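Local coordinates for chemotaxis transducer (Pseudomonas aeruginosa, PDB 6GCV), which is a nitrate chemoreceptor whose helical PilJ-type sensor domain binds nitrate directly and so guides bacterial movement, at residues Gln32-Glu37 with Ala53-Tyr58; Glu37-Arg42 with Val110-Phe115; Pro80-Gln85 with Ser131-Arg136; Gln87-Ile92 with Thr120-Glu125. One frame throughout, in Å; residues are numbered along the deposited sequence. Where two conformers were deposited one is given.

Interaction 1. Residues Gln32-Glu37 with Ala53-Tyr58. With NA (sodium ion), chain E; ACT (acetate ion), chain G.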
loop_
_atom_site.group_PDB
_atom_site.type_symbol
_atom_site.label_atom_id
_atom_site.label_comp_id
_atom_site.label_asym_id
_atom_site.label_seq_id
_atom_site.Cartn_x
_atom_site.Cartn_y
_atom_site.Cartn_z
ATOM N N GLN A 32 2.681 4.302 -1.689
ATOM C CA GLN A 32 1.482 5.129 -1.761
ATOM C C GLN A 32 1.321 6.038 -0.520
ATOM O O GLN A 32 0.932 7.200 -0.644
ATOM C CB GLN A 32 0.257 4.237 -1.980
ATOM C CG GLN A 32 0.392 3.371 -3.212
ATOM C CD GLN A 32 0.612 4.186 -4.438
ATOM O OE1 GLN A 32 -0.320 4.861 -4.871
ATOM N NE2 GLN A 32 1.836 4.177 -4.978
ATOM N N LYS A 33 1.630 5.479 0.642
ATOM C CA LYS A 33 1.598 6.270 1.882
ATOM C C LYS A 33 2.510 7.481 1.806
ATOM O O LYS A 33 2.131 8.591 2.210
ATOM C CB LYS A 33 1.930 5.367 3.083
ATOM C CG LYS A 33 1.839 6.062 4.443
ATOM C CD LYS A 33 1.948 5.041 5.567
ATOM C CE LYS A 33 1.715 5.687 6.923
ATOM N NZ LYS A 33 2.983 6.248 7.431
ATOM N N MET A 34 3.719 7.271 1.290
ATOM C CA MET A 34 4.648 8.380 1.213
ATOM C C MET A 34 4.139 9.449 0.240
ATOM O O MET A 34 4.335 10.651 0.472
ATOM C CB MET A 34 6.081 7.936 0.937
ATOM C CG MET A 34 6.273 7.250 -0.352
ATOM S SD MET A 34 7.936 6.555 -0.525
ATOM C CE MET A 34 8.102 5.146 0.554
ATOM N N ALA A 35 3.492 9.032 -0.841
ATOM C CA ALA A 35 2.939 10.011 -1.765
ATOM C C ALA A 35 1.848 10.848 -1.078
ATOM O O ALA A 35 1.799 12.069 -1.224
ATOM C CB ALA A 35 2.379 9.342 -2.997
ATOM N N ARG A 36 0.957 10.190 -0.355
ATOM C CA ARG A 36 -0.048 10.946 0.341
ATOM C C ARG A 36 0.536 11.915 1.359
ATOM O O ARG A 36 0.094 13.045 1.476
ATOM C CB ARG A 36 -1.194 10.098 0.784
ATOM C CG ARG A 36 -1.018 9.114 1.807
ATOM C CD ARG A 36 -1.492 9.592 3.164
ATOM N NE ARG A 36 -1.489 8.487 4.100
ATOM C CZ ARG A 36 -1.508 8.571 5.425
ATOM N NH1 ARG A 36 -1.199 9.707 6.025
ATOM N NH2 ARG A 36 -1.582 7.410 6.110
ATOM N N GLU A 37 1.548 11.468 2.093
ATOM C CA GLU A 37 2.193 12.351 3.071
ATOM C C GLU A 37 2.857 13.555 2.372
ATOM O O GLU A 37 2.803 14.688 2.914
ATOM C CB GLU A 37 3.207 11.551 3.875
ATOM C CG GLU A 37 2.552 10.586 4.828
ATOM C CD GLU A 37 3.462 9.542 5.430
ATOM O OE1 GLU A 37 4.498 9.236 4.826
ATOM O OE2 GLU A 37 3.127 8.966 6.508
ATOM N N ALA A 53 9.740 9.003 8.194
ATOM C CA ALA A 53 9.613 7.671 8.769
ATOM C C ALA A 53 9.120 6.644 7.755
ATOM O O ALA A 53 9.578 5.490 7.741
ATOM C CB ALA A 53 8.709 7.733 9.974
ATOM N N THR A 54 8.173 7.039 6.906
ATOM C CA THR A 54 7.653 6.124 5.878
ATOM C C THR A 54 8.727 5.764 4.852
ATOM O O THR A 54 8.893 4.593 4.471
ATOM C CB THR A 54 6.410 6.725 5.190
ATOM O OG1 THR A 54 5.467 7.048 6.222
ATOM C CG2 THR A 54 5.824 5.763 4.221
ATOM N N ILE A 55 9.475 6.771 4.413
ATOM C CA ILE A 55 10.589 6.546 3.500
ATOM C C ILE A 55 11.615 5.605 4.150
ATOM O O ILE A 55 12.102 4.685 3.503
ATOM C CB ILE A 55 11.223 7.877 3.074
ATOM C CG1 ILE A 55 10.241 8.658 2.194
ATOM C CG2 ILE A 55 12.551 7.654 2.378
ATOM C CD1 ILE A 55 10.666 10.049 1.859
ATOM N N ALA A 56 11.905 5.805 5.431
ATOM C CA ALA A 56 12.854 4.949 6.142
ATOM C C ALA A 56 12.369 3.517 6.223
ATOM O O ALA A 56 13.153 2.581 6.047
ATOM C CB ALA A 56 13.153 5.487 7.531
ATOM N N GLN A 57 11.065 3.321 6.436
ATOM C CA GLN A 57 10.530 1.938 6.447
ATOM C C GLN A 57 10.748 1.270 5.083
ATOM O O GLN A 57 11.134 0.084 5.002
ATOM C CB GLN A 57 9.060 1.931 6.819
ATOM C CG GLN A 57 8.719 2.273 8.235
ATOM C CD GLN A 57 9.013 1.188 9.242
ATOM O OE1 GLN A 57 9.548 0.108 8.955
ATOM N NE2 GLN A 57 8.671 1.494 10.475
ATOM N N TYR A 58 10.457 2.001 4.013
ATOM C CA TYR A 58 10.649 1.469 2.673
ATOM C C TYR A 58 12.115 1.087 2.449
ATOM O O TYR A 58 12.438 0.011 1.932
ATOM C CB TYR A 58 10.169 2.467 1.605
ATOM C CG TYR A 58 10.471 2.012 0.195
ATOM C CD1 TYR A 58 11.708 2.147 -0.356
ATOM C CD2 TYR A 58 9.525 1.335 -0.544
ATOM C CE1 TYR A 58 12.024 1.595 -1.576
ATOM C CE2 TYR A 58 9.810 0.842 -1.813
ATOM C CZ TYR A 58 11.081 0.968 -2.312
ATOM O OH TYR A 58 11.391 0.426 -3.549
HETATM NA NA NA E . 2.481 14.664 5.840
HETATM C C ACT G . 0.877 9.568 8.952
HETATM O O ACT G . -0.337 9.705 9.311
HETATM O OXT ACT G . 1.308 10.082 7.859
HETATM C CH3 ACT G . 1.770 8.607 9.675
HETATM O O HOH W 1 1.005 12.794 7.345
#

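Interaction 2. Residues Glu37-Arg42 with Val110-Phe115. With NA (sodium ion), chain E.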
loop_
_atom_site.group_PDB
_atom_site.type_symbol
_atom_site.label_atom_id
_atom_site.label_comp_id
_atom_site.label_asym_id
_atom_site.label_seq_id
_atom_site.Cartn_x
_atom_site.Cartn_y
_atom_site.Cartn_z
ATOM N N GLU A 37 1.548 11.468 2.093
ATOM C CA GLU A 37 2.193 12.351 3.071
ATOM C C GLU A 37 2.857 13.555 2.372
ATOM O O GLU A 37 2.803 14.688 2.914
ATOM C CB GLU A 37 3.207 11.551 3.875
ATOM C CG GLU A 37 2.552 10.586 4.828
ATOM C CD GLU A 37 3.462 9.542 5.430
ATOM O OE1 GLU A 37 4.498 9.236 4.826
ATOM O OE2 GLU A 37 3.127 8.966 6.508
ATOM N N ALA A 38 3.524 13.316 1.244
ATOM C CA ALA A 38 4.163 14.428 0.523
ATOM C C ALA A 38 3.146 15.415 -0.009
ATOM O O ALA A 38 3.366 16.634 0.034
ATOM C CB ALA A 38 5.036 13.880 -0.578
ATOM N N LEU A 39 2.028 14.902 -0.547
ATOM C CA LEU A 39 0.980 15.791 -1.049
ATOM C C LEU A 39 0.339 16.603 0.090
ATOM O O LEU A 39 0.012 17.787 -0.082
ATOM C CB LEU A 39 -0.090 14.986 -1.800
ATOM C CG LEU A 39 0.422 14.350 -3.108
ATOM C CD1 LEU A 39 -0.561 13.273 -3.540
ATOM C CD2 LEU A 39 0.604 15.356 -4.198
ATOM N N GLN A 40 0.182 15.997 1.247
ATOM C CA GLN A 40 -0.346 16.723 2.389
ATOM C C GLN A 40 0.608 17.861 2.858
ATOM O O GLN A 40 0.174 18.947 3.226
ATOM C CB GLN A 40 -0.679 15.773 3.509
ATOM C CG GLN A 40 -1.497 16.428 4.604
ATOM C CD GLN A 40 -2.211 15.405 5.460
ATOM O OE1 GLN A 40 -2.591 14.330 4.981
ATOM N NE2 GLN A 40 -2.397 15.721 6.728
ATOM N N LEU A 41 1.899 17.568 2.817
ATOM C CA LEU A 41 2.914 18.605 3.036
ATOM C C LEU A 41 2.797 19.699 1.972
ATOM O O LEU A 41 2.901 20.903 2.305
ATOM C CB LEU A 41 4.326 17.998 3.047
ATOM C CG LEU A 41 4.663 17.253 4.350
ATOM C CD1 LEU A 41 5.747 16.212 4.187
ATOM C CD2 LEU A 41 5.078 18.269 5.438
ATOM N N ARG A 42 2.569 19.344 0.721
ATOM C CA ARG A 42 2.418 20.386 -0.287
ATOM C C ARG A 42 1.263 21.331 0.014
ATOM O O ARG A 42 1.335 22.532 -0.261
ATOM C CB ARG A 42 2.270 19.767 -1.673
ATOM C CG ARG A 42 2.446 20.788 -2.774
ATOM C CD ARG A 42 2.598 20.163 -4.150
ATOM N NE ARG A 42 2.956 21.129 -5.149
ATOM C CZ ARG A 42 4.165 21.690 -5.265
ATOM N NH1 ARG A 42 5.172 21.241 -4.543
ATOM N NH2 ARG A 42 4.351 22.637 -6.163
ATOM N N VAL A 110 6.958 21.724 -9.576
ATOM C CA VAL A 110 6.893 20.285 -9.851
ATOM C C VAL A 110 5.846 20.018 -10.899
ATOM O O VAL A 110 4.997 20.862 -11.180
ATOM C CB VAL A 110 6.539 19.445 -8.609
ATOM C CG1 VAL A 110 7.549 19.608 -7.510
ATOM C CG2 VAL A 110 5.179 19.827 -8.096
ATOM N N ASP A 111 5.896 18.819 -11.462
ATOM C CA ASP A 111 4.863 18.340 -12.390
ATOM C C ASP A 111 4.045 17.289 -11.645
ATOM O O ASP A 111 4.496 16.150 -11.506
ATOM C CB ASP A 111 5.539 17.738 -13.616
ATOM C CG ASP A 111 4.558 17.116 -14.595
ATOM O OD1 ASP A 111 3.347 17.082 -14.325
ATOM O OD2 ASP A 111 5.053 16.649 -15.650
ATOM N N LEU A 112 2.880 17.673 -11.125
ATOM C CA LEU A 112 2.131 16.755 -10.278
ATOM C C LEU A 112 1.563 15.555 -11.051
ATOM O O LEU A 112 1.454 14.486 -10.505
ATOM C CB LEU A 112 0.997 17.478 -9.536
ATOM C CG LEU A 112 1.453 18.411 -8.427
ATOM C CD1 LEU A 112 0.259 19.163 -7.895
ATOM C CD2 LEU A 112 2.161 17.637 -7.316
ATOM N N ARG A 113 1.240 15.747 -12.330
ATOM C CA ARG A 113 0.800 14.619 -13.141
ATOM C C ARG A 113 1.945 13.648 -13.392
ATOM O O ARG A 113 1.766 12.425 -13.346
ATOM C CB ARG A 113 0.230 15.085 -14.498
ATOM C CG ARG A 113 -0.930 16.059 -14.404
ATOM C CD ARG A 113 -2.231 15.323 -14.485
ATOM N NE ARG A 113 -3.384 16.166 -14.230
ATOM C CZ ARG A 113 -4.575 15.635 -13.995
ATOM N NH1 ARG A 113 -5.596 16.395 -13.753
ATOM N NH2 ARG A 113 -4.741 14.326 -14.009
ATOM N N GLY A 114 3.141 14.180 -13.609
ATOM C CA GLY A 114 4.316 13.337 -13.762
ATOM C C GLY A 114 4.604 12.559 -12.486
ATOM O O GLY A 114 4.962 11.382 -12.519
ATOM N N PHE A 115 4.424 13.208 -11.346
ATOM C CA PHE A 115 4.605 12.567 -10.051
ATOM C C PHE A 115 3.644 11.389 -9.863
ATOM O O PHE A 115 4.033 10.291 -9.446
ATOM C CB PHE A 115 4.447 13.595 -8.941
ATOM C CG PHE A 115 4.432 13.003 -7.579
ATOM C CD1 PHE A 115 5.544 12.375 -7.069
ATOM C CD2 PHE A 115 3.282 13.060 -6.811
ATOM C CE1 PHE A 115 5.514 11.850 -5.803
ATOM C CE2 PHE A 115 3.276 12.550 -5.537
ATOM C CZ PHE A 115 4.383 11.940 -5.058
HETATM NA NA NA E . 2.481 14.664 5.840
HETATM O O HOH W 1 1.005 12.794 7.345
#

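Interaction 3. Residues Pro80-Gln85 with Ser131-Arg136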
loop_
_atom_site.group_PDB
_atom_site.type_symbol
_atom_site.label_atom_id
_atom_site.label_comp_id
_atom_site.label_asym_id
_atom_site.label_seq_id
_atom_site.Cartn_x
_atom_site.Cartn_y
_atom_site.Cartn_z
ATOM N N PRO A 80 18.198 -14.928 -10.236
ATOM C CA PRO A 80 18.589 -13.763 -11.034
ATOM C C PRO A 80 17.444 -12.845 -11.448
ATOM O O PRO A 80 17.615 -11.645 -11.472
ATOM C CB PRO A 80 19.263 -14.382 -12.267
ATOM C CG PRO A 80 19.680 -15.728 -11.827
ATOM C CD PRO A 80 18.669 -16.189 -10.830
ATOM N N GLU A 81 16.283 -13.407 -11.785
ATOM C CA GLU A 81 15.150 -12.580 -12.199
ATOM C C GLU A 81 14.620 -11.731 -11.051
ATOM O O GLU A 81 14.119 -10.614 -11.287
ATOM C CB GLU A 81 14.022 -13.409 -12.846
ATOM C CG GLU A 81 13.109 -14.215 -11.931
ATOM C CD GLU A 81 13.694 -15.522 -11.400
ATOM O OE1 GLU A 81 14.853 -15.871 -11.745
ATOM O OE2 GLU A 81 12.969 -16.211 -10.619
ATOM N N ILE A 82 14.726 -12.239 -9.815
ATOM C CA ILE A 82 14.240 -11.501 -8.652
ATOM C C ILE A 82 15.244 -10.395 -8.334
ATOM O O ILE A 82 14.859 -9.256 -8.154
ATOM C CB ILE A 82 13.993 -12.414 -7.439
ATOM C CG1 ILE A 82 12.867 -13.426 -7.760
ATOM C CG2 ILE A 82 13.578 -11.577 -6.235
ATOM C CD1 ILE A 82 12.633 -14.466 -6.665
ATOM N N ALA A 83 16.526 -10.717 -8.320
ATOM C CA ALA A 83 17.572 -9.705 -8.128
ATOM C C ALA A 83 17.481 -8.619 -9.189
ATOM O O ALA A 83 17.597 -7.452 -8.866
ATOM C CB ALA A 83 18.957 -10.360 -8.135
ATOM N N ALA A 84 17.242 -8.984 -10.442
ATOM C CA ALA A 84 17.117 -8.003 -11.530
ATOM C C ALA A 84 15.918 -7.088 -11.305
ATOM O O ALA A 84 16.015 -5.884 -11.535
ATOM C CB ALA A 84 17.022 -8.688 -12.888
ATOM N N GLN A 85 14.794 -7.645 -10.854
ATOM C CA GLN A 85 13.626 -6.821 -10.559
ATOM C C GLN A 85 13.872 -5.891 -9.367
ATOM O O GLN A 85 13.415 -4.738 -9.397
ATOM C CB GLN A 85 12.383 -7.664 -10.368
ATOM C CG GLN A 85 11.081 -6.863 -10.196
ATOM C CD GLN A 85 10.696 -6.034 -11.419
ATOM O OE1 GLN A 85 11.217 -6.232 -12.517
ATOM N NE2 GLN A 85 9.797 -5.062 -11.226
ATOM N N SER A 131 5.087 -10.561 -7.307
ATOM C CA SER A 131 4.666 -11.681 -8.164
ATOM C C SER A 131 5.819 -12.629 -8.442
ATOM O O SER A 131 5.652 -13.860 -8.373
ATOM C CB SER A 131 4.122 -11.158 -9.481
ATOM O OG SER A 131 2.895 -10.474 -9.277
ATOM N N LEU A 132 6.981 -12.087 -8.776
ATOM C CA LEU A 132 8.138 -12.957 -9.053
ATOM C C LEU A 132 8.558 -13.733 -7.808
ATOM O O LEU A 132 8.930 -14.922 -7.879
ATOM C CB LEU A 132 9.312 -12.128 -9.561
ATOM C CG LEU A 132 9.141 -11.509 -10.940
ATOM C CD1 LEU A 132 10.303 -10.551 -11.173
ATOM C CD2 LEU A 132 9.111 -12.550 -12.035
ATOM N N MET A 133 8.548 -13.053 -6.670
ATOM C CA MET A 133 8.904 -13.706 -5.393
ATOM C C MET A 133 7.947 -14.832 -5.066
ATOM O O MET A 133 8.381 -15.929 -4.709
ATOM C CB MET A 133 8.958 -12.699 -4.260
ATOM C CG MET A 133 10.134 -11.741 -4.376
ATOM S SD MET A 133 10.056 -10.395 -3.165
ATOM C CE MET A 133 10.265 -11.288 -1.638
ATOM N N SER A 134 6.653 -14.578 -5.251
ATOM C CA SER A 134 5.652 -15.586 -4.950
ATOM C C SER A 134 5.735 -16.762 -5.906
ATOM O O SER A 134 5.565 -17.897 -5.507
ATOM C CB SER A 134 4.258 -14.972 -4.990
ATOM O OG SER A 134 4.131 -14.118 -3.905
ATOM N N ALA A 135 6.014 -16.486 -7.172
ATOM C CA ALA A 135 6.131 -17.562 -8.151
ATOM C C ALA A 135 7.235 -18.554 -7.748
ATOM O O ALA A 135 7.087 -19.692 -7.860
ATOM C CB ALA A 135 6.406 -17.008 -9.537
ATOM N N ARG A 136 8.348 -17.912 -7.283
ATOM C CA ARG A 136 9.499 -18.772 -6.911
ATOM C C ARG A 136 9.217 -19.497 -5.603
ATOM O O ARG A 136 9.562 -20.660 -5.454
ATOM C CB ARG A 136 10.757 -17.907 -6.752
ATOM C CG ARG A 136 12.010 -18.611 -6.259
ATOM C CD ARG A 136 12.306 -19.939 -6.925
ATOM N NE ARG A 136 13.599 -20.415 -6.462
ATOM C CZ ARG A 136 13.767 -21.145 -5.373
ATOM N NH1 ARG A 136 12.709 -21.545 -4.687
ATOM N NH2 ARG A 136 14.986 -21.511 -5.007
HETATM O O HOH W 2 9.851 -16.332 -10.113
#

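Interaction 4. Residues Gln87-Ile92 with Thr120-Glu125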
loop_
_atom_site.group_PDB
_atom_site.type_symbol
_atom_site.label_atom_id
_atom_site.label_comp_id
_atom_site.label_asym_id
_atom_site.label_seq_id
_atom_site.Cartn_x
_atom_site.Cartn_y
_atom_site.Cartn_z
ATOM N N GLN A 87 16.708 -4.556 -8.706
ATOM C CA GLN A 87 17.517 -3.468 -9.253
ATOM C C GLN A 87 16.707 -2.510 -10.110
ATOM O O GLN A 87 16.911 -1.322 -10.055
ATOM C CB GLN A 87 18.747 -3.965 -10.027
ATOM C CG GLN A 87 19.608 -2.775 -10.501
ATOM C CD GLN A 87 19.877 -1.728 -9.393
ATOM O OE1 GLN A 87 19.586 -0.493 -9.529
ATOM N NE2 GLN A 87 20.381 -2.220 -8.256
ATOM N N LYS A 88 15.759 -3.027 -10.880
ATOM C CA LYS A 88 14.872 -2.180 -11.681
ATOM C C LYS A 88 14.054 -1.278 -10.769
ATOM O O LYS A 88 13.957 -0.092 -11.000
ATOM C CB LYS A 88 13.954 -3.051 -12.543
ATOM C CG LYS A 88 13.081 -2.280 -13.497
ATOM C CD LYS A 88 12.210 -3.196 -14.339
ATOM C CE LYS A 88 11.316 -2.382 -15.252
ATOM N NZ LYS A 88 10.608 -3.270 -16.178
ATOM N N VAL A 89 13.514 -1.864 -9.710
ATOM C CA VAL A 89 12.766 -1.104 -8.698
ATOM C C VAL A 89 13.652 -0.019 -8.080
ATOM O O VAL A 89 13.230 1.130 -7.911
ATOM C CB VAL A 89 12.188 -2.036 -7.618
ATOM C CG1 VAL A 89 11.718 -1.223 -6.417
ATOM C CG2 VAL A 89 11.032 -2.836 -8.189
ATOM N N ALA A 90 14.881 -0.378 -7.749
ATOM C CA ALA A 90 15.789 0.573 -7.103
ATOM C C ALA A 90 16.066 1.795 -7.959
ATOM O O ALA A 90 16.144 2.931 -7.442
ATOM C CB ALA A 90 17.095 -0.080 -6.716
ATOM N N GLN A 91 16.188 1.620 -9.263
ATOM C CA GLN A 91 16.449 2.778 -10.127
ATOM C C GLN A 91 15.235 3.701 -10.169
ATOM O O GLN A 91 15.388 4.928 -10.113
ATOM C CB GLN A 91 16.911 2.328 -11.509
ATOM C CG GLN A 91 18.325 1.668 -11.452
ATOM C CD GLN A 91 19.442 2.527 -10.769
ATOM O OE1 GLN A 91 19.805 3.591 -11.282
ATOM N NE2 GLN A 91 20.011 2.043 -9.626
ATOM N N ILE A 92 14.034 3.131 -10.242
ATOM C CA ILE A 92 12.804 3.933 -10.242
ATOM C C ILE A 92 12.658 4.620 -8.891
ATOM O O ILE A 92 12.364 5.820 -8.796
ATOM C CB ILE A 92 11.568 3.063 -10.531
ATOM C CG1 ILE A 92 11.671 2.479 -11.948
ATOM C CG2 ILE A 92 10.253 3.824 -10.345
ATOM C CD1 ILE A 92 10.752 1.303 -12.141
ATOM N N THR A 120 2.520 5.495 -9.790
ATOM C CA THR A 120 1.840 4.337 -10.356
ATOM C C THR A 120 2.833 3.361 -10.983
ATOM O O THR A 120 2.688 2.136 -10.860
ATOM C CB THR A 120 0.774 4.818 -11.343
ATOM O OG1 THR A 120 -0.218 5.520 -10.579
ATOM C CG2 THR A 120 0.164 3.652 -12.168
ATOM N N GLU A 121 3.853 3.890 -11.657
ATOM C CA GLU A 121 4.879 3.063 -12.241
ATOM C C GLU A 121 5.629 2.280 -11.187
ATOM O O GLU A 121 5.846 1.066 -11.322
ATOM C CB GLU A 121 5.843 3.914 -13.091
ATOM C CG GLU A 121 7.002 3.133 -13.685
ATOM C CD GLU A 121 7.946 3.981 -14.502
ATOM O OE1 GLU A 121 7.561 5.087 -14.949
ATOM O OE2 GLU A 121 9.071 3.504 -14.753
ATOM N N LEU A 122 6.054 2.971 -10.132
ATOM C CA LEU A 122 6.765 2.285 -9.051
ATOM C C LEU A 122 5.898 1.201 -8.430
ATOM O O LEU A 122 6.337 0.080 -8.190
ATOM C CB LEU A 122 7.264 3.263 -7.993
ATOM C CG LEU A 122 7.921 2.629 -6.770
ATOM C CD1 LEU A 122 9.140 1.850 -7.163
ATOM C CD2 LEU A 122 8.302 3.678 -5.738
ATOM N N LEU A 123 4.641 1.555 -8.151
ATOM C CA LEU A 123 3.695 0.588 -7.589
ATOM C C LEU A 123 3.619 -0.672 -8.455
ATOM O O LEU A 123 3.682 -1.802 -7.934
ATOM C CB LEU A 123 2.320 1.258 -7.438
ATOM C CG LEU A 123 1.196 0.346 -6.998
ATOM C CD1 LEU A 123 1.468 -0.302 -5.666
ATOM C CD2 LEU A 123 -0.102 1.118 -6.976
ATOM N N GLY A 124 3.531 -0.468 -9.765
ATOM C CA GLY A 124 3.459 -1.604 -10.692
ATOM C C GLY A 124 4.685 -2.488 -10.618
ATOM O O GLY A 124 4.584 -3.711 -10.666
ATOM N N GLU A 125 5.854 -1.863 -10.547
ATOM C CA GLU A 125 7.101 -2.637 -10.473
ATOM C C GLU A 125 7.279 -3.336 -9.146
ATOM O O GLU A 125 7.836 -4.434 -9.102
ATOM C CB GLU A 125 8.309 -1.796 -10.827
ATOM C CG GLU A 125 8.215 -1.236 -12.250
ATOM C CD GLU A 125 8.178 -2.290 -13.345
ATOM O OE1 GLU A 125 8.593 -3.448 -13.150
ATOM O OE2 GLU A 125 7.740 -1.943 -14.463
#

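Interaction 1. Residues Gln32-Glu37 with Ala53-Tyr58
Helices 18-42 and 48-67 form an antiparallel hairpin of the four-helix bundle, the short helix axes at 161° and 9.3 Å apart at their closest, and here Lys-33 and Glu-37 reach across to the hydroxyl of Thr-54. Lys-33 NZ donates to Thr-54 OG1 at 2.9 Å. Thr-54 OG1 also lies 2.8 Å from Glu-37 OE1, but its proton could go there or to the carbonyl of Ala-50. One turn of helix separates Lys-33 from Glu-37, allowing a salt bridge of 2.9 Å between Lys-33 NZ and Glu-37 OE2, on its syn side but 30° out of the carboxylate plane. The flexible Met-34 extends past Ile-55 until its bent end brings CE (chi3 72°) within 3.5 Å of Tyr-58 CB. The slim Thr-54 CG2 packs 3.9 Å from Met-34 CB. Facing the second subunit, Arg-36 NH2 hydrogen-bonds Gln-32 and Thr-120 of that subunit; near the hairpin turn the backbone O of Glu-37 binds a sodium ion, a site shared with Asp-47. An acetate, probably carried over from crystallisation, puts OXT only 2.5 Å from Glu-37 OE2. So short an approach suggests that one acid group holds a proton, while Lys-33 probably offsets the remaining charge.

Interaction 2. Residues Glu37-Arg42 with Val110-Phe115
Leu-39, on the last turns of helix 18-42, sends CD2 between Leu-112 and Phe-115 at the start of helix 112-137. Leu-39 CD2 comes within 4.2 Å of Leu-112 CD2 and 4.1 Å of Phe-115 CE2, the two leucine side chains running past each other in opposite directions. The contact thus joins the C-terminal end of one helix to the N-terminal end of the other, at the sodium-bearing end of the four-helix bundle. Branched and aromatic side chains suit this place because the backbones are well separated: even the CA atoms of Leu-39 and Leu-112 are 9.4 Å apart, and large groups must bridge the gap. One turn further on, Arg-42 does the same with a long chain. Its aliphatic part is extended from CG to NE, with Arg-42 CD 4.1 Å from Leu-112 CD2, and carries the guanidinium to Val-110. In the conformer given for Val-110, methyl CG2 sits 3.5 Å above the Arg-42 guanidinium plane, over its centre.

Arg-42 NH1 bonds to the carbonyl of Val-103 and NH2 to that of Ser-108, so the arginine ties the end of helix 80-103 to the connection that follows it. The start of helix 112-137 is set by Asp-111 at the N-cap: Asp-111 OD1 accepts from Gly-114 N at 3.0 Å, approached from well above the carboxylate plane. Phe-115 also packs on Leu-100 and Val-103 of helix 80-103. The arginine thus plays two parts, its flat face and methylenes giving apolar cover while its nitrogens supply polar bonds to backbone carbonyls.

Interaction 3. Residues Pro80-Gln85 with Ser131-Arg136
Apolar packing dominates where Ile-82 of helix 80-103 meets Leu-132, Met-133 and Arg-136 of helix 112-137. Ile-82 uses both of its branches. CG2, anti to the backbone N, lies 3.9 Å from Met-133 CG, whereas the longer branch carries CD1 to within 3.9 Å of Arg-136 CB. Beta-branching thus lets one residue touch two successive turns of the partner helix. Leu-132 returns the approach: its CD1 methyl packs 3.6 Å from Gln-85 CB, the two side chains crossing at about a right angle, and rests 3.8 Å from the backbone O of Glu-81.

The polar links are looser and pass through solvent. A water donates to Leu-132 O at 2.8 Å and, in the conformer given, to Glu-81 OE2 at 3.2 Å, joining the carboxylate to the backbone across the groove. Glu-81 and Arg-136 carry opposite charges, but OE2 of the first and NE of the second stand 5.9 Å apart; both side chains were modelled in two conformers, as befits long polar side chains exposed on the surface.

The short axes run antiparallel at 163°, 9.7 Å apart at their closest. Met-133 extends the packing to Thr-20, Ile-21 and Ala-24 on helix 18-42, and Met-77, in the connection before helix 80-103, covers Ile-82, Met-133 and Arg-136. The contact therefore closes the end of the bundle where the chain both enters and leaves.

Interaction 4. Residues Gln87-Ile92 with Thr120-Glu125
Glu-125 OE1, on helix 112-137, is gripped by Gln-85 NE2 and more weakly by Asn-128 ND2, while Lys-88 of helix 80-103 approaches the same carboxylate. The two helices are an adjacent antiparallel pair of the four-helix bundle, their short axes at 163° and 9.8 Å apart. The lysine amine forms a long salt bridge, Lys-88 NZ standing 3.6 Å from Glu-125 OE2 and equally far from OE1, so that it faces both oxygens without settling on either. The glutamate folds back at its second torsion (chi2 -62°), while Lys-88 is fully extended and lays CE 3.7 Å from Glu-125 CD. Long, flexible residues suit this outer flank, since they can meet across the groove and keep their charged ends near solvent.

Beneath the charges lies an apolar layer. Ile-92 points CD1 at Glu-125 CG, 3.6 Å away, so the methylene part of the acid acts as a hydrocarbon lid. The other branch of Ile-92, CG2, packs 3.8 Å from Leu-122 CB, and Leu-122 CD1 goes on to meet Val-89 CG1. Val-89 turns its second methyl, CG2, to the backbone O of Glu-125 at 3.7 Å. Short branched residues fit well where the helices come close: the CA atoms of Val-89 and Glu-125 are 6.1 Å apart. On the inner side, Leu-122 reaches Trp-93, Tyr-96 and Ser-31.

The acid therefore works at two levels, its CB and CG shielding Ile-92 and its carboxylate held by the side-chain amide of Gln-85. That hydrogen bond probably fixes its direction, whereas the nearby ammonium should favour the charged form of Glu-125.

How the interactions relate
All four contacts lie along one four-helix bundle. Interactions 1 and 2 share Glu-37 on helix 18-42, their centres 13 Å apart; Ala-35 touches Phe-115 between them. Interaction 1 closes before 3 and 4 open, whereas interaction 2, from helix 18-42 to helix 112-137, interleaves with the others along the chain. Interactions 3 and 4 join helices 80-103 and 112-137, 4 nested inside the loop closed by 3. Tyr-58 against Val-89 and Gln-32 against Leu-123 link interactions 1 and 4. Interactions 2 and 3 mark the far ends, about 30 Å between centres. Interactions 1, 2 and 4 touch the second subunit but 3 does not, consistent with a dimer interface toward the sodium-bearing end.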